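Local coordinates for thioesterase superfamily protein (Shewanella loihica, PDB 2PRX) that probably hydrolyses thioesters, as a dimeric hot-dog-fold member of the thioesterase superfamily, at residues G59-I62 against A63-D67. Numbering follows the deposited sequence.
Sequences GGLI and ASLID
Ser64 folds back over the first turn of the helix and donates its hydroxyl to the carbonyl of Gly60, OG lying 2.5 Å from Gly60 O. That oxygen also takes the i to i+4 bond from Ser64 N at 2.8 Å, so one residue grips it twice, from opposite faces of the carbonyl plane. The hydroxyl stands 38° out of this plane, away from the lone-pair directions, and the N-H...O bond from Ser64 N is bent to 134° at the hydrogen. Placing OG beside the backbone N (chi1 -56°) turns the hydroxyl back toward the preceding turn. Losing the hydroxyl to an alanine here is likely to leave Gly60 O with the bent backbone hydrogen bond as its one remaining link to this position. The other helical bonds are straighter: Ala63 N meets Gly59 O nearly in line, and Leu65 N and Ile66 N point almost end-on at the carbonyls of Leu61 and Ile62. Against these tight hydrogen bonds the apolar contacts are looser. Leu61 and Leu65 cross at a slant, CG of Leu61 4.1 Å from CD1 of Leu65, while CG2 of Ile62 only approaches CD1 of Ile66 at 4.5 Å. The looser side is nevertheless buried, and only Gly59, at the start of the helix, is partly exposed. This is the opening of the long central helix 59-78 of the hot-dog fold, which the antiparallel sheet wraps: Leu61 and Leu65 pack on Phe44 of strand 39-44, Ala63 and Ile66 on strand 95-104, and Ser64 packs on Gly60 of the second subunit.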
loop_
_atom_site.group_PDB
_atom_site.type_symbol
_atom_site.label_atom_id
_atom_site.label_comp_id
_atom_site.label_asym_id
_atom_site.label_seq_id
_atom_site.Cartn_x
_atom_site.Cartn_y
_atom_site.Cartn_z
ATOM N N GLY A 59 0.651 -7.163 -4.153
ATOM C CA GLY A 59 1.324 -6.236 -3.281
ATOM C C GLY A 59 0.461 -5.149 -2.684
ATOM O O GLY A 59 0.676 -4.827 -1.502
ATOM N N GLY A 60 -0.501 -4.574 -3.406
ATOM C CA GLY A 60 -1.420 -3.575 -2.891
ATOM C C GLY A 60 -2.235 -4.083 -1.677
ATOM O O GLY A 60 -2.406 -3.333 -0.747
ATOM N N LEU A 61 -2.729 -5.302 -1.852
ATOM C CA LEU A 61 -3.446 -5.985 -0.780
ATOM C C LEU A 61 -2.543 -6.128 0.433
ATOM O O LEU A 61 -2.930 -5.799 1.552
ATOM C CB LEU A 61 -3.953 -7.368 -1.237
ATOM C CG LEU A 61 -4.692 -8.118 -0.118
ATOM C CD1 LEU A 61 -5.895 -7.336 0.390
ATOM C CD2 LEU A 61 -5.121 -9.483 -0.615
ATOM N N ILE A 62 -1.328 -6.606 0.232
ATOM C CA ILE A 62 -0.345 -6.730 1.327
ATOM C C ILE A 62 -0.106 -5.382 1.957
ATOM O O ILE A 62 -0.226 -5.188 3.170
ATOM C CB ILE A 62 0.927 -7.400 0.762
ATOM C CG1 ILE A 62 0.617 -8.796 0.253
ATOM C CG2 ILE A 62 2.067 -7.399 1.759
ATOM C CD1 ILE A 62 1.778 -9.717 -0.027
ATOM N N ALA A 63 0.198 -4.345 1.188
ATOM C CA ALA A 63 0.365 -3.025 1.776
ATOM C C ALA A 63 -0.902 -2.547 2.481
ATOM O O ALA A 63 -0.767 -1.797 3.462
ATOM C CB ALA A 63 0.765 -1.995 0.725
ATOM N N SER A 64 -2.055 -2.967 1.989
ATOM C CA SER A 64 -3.337 -2.570 2.555
ATOM C C SER A 64 -3.494 -3.168 3.961
ATOM O O SER A 64 -3.933 -2.411 4.838
ATOM C CB SER A 64 -4.550 -2.982 1.732
ATOM O OG SER A 64 -4.524 -2.516 0.399
ATOM N N LEU A 65 -3.151 -4.443 4.102
ATOM C CA LEU A 65 -3.321 -5.147 5.401
ATOM C C LEU A 65 -2.319 -4.655 6.410
ATOM O O LEU A 65 -2.548 -4.614 7.645
ATOM C CB LEU A 65 -3.222 -6.654 5.179
ATOM C CG LEU A 65 -4.249 -7.268 4.209
ATOM C CD1 LEU A 65 -3.852 -8.677 3.819
ATOM C CD2 LEU A 65 -5.636 -7.251 4.836
ATOM N N ILE A 66 -1.130 -4.229 6.017
ATOM C CA ILE A 66 -0.208 -3.678 7.014
ATOM C C ILE A 66 -0.730 -2.366 7.593
ATOM O O ILE A 66 -0.660 -2.095 8.799
ATOM C CB ILE A 66 1.186 -3.478 6.401
ATOM C CG1 ILE A 66 1.989 -4.777 6.287
ATOM C CG2 ILE A 66 1.936 -2.406 7.154
ATOM C CD1 ILE A 66 3.033 -4.704 5.192
ATOM N N ASP A 67 -1.273 -1.540 6.707
ATOM C CA ASP A 67 -1.858 -0.256 7.068
ATOM C C ASP A 67 -2.973 -0.402 8.089
ATOM O O ASP A 67 -3.027 0.299 9.094
ATOM C CB ASP A 67 -2.400 0.403 5.805
ATOM C CG ASP A 67 -3.016 1.769 5.965
ATOM O OD1 ASP A 67 -3.085 2.290 7.089
ATOM O OD2 ASP A 67 -3.423 2.327 4.914
#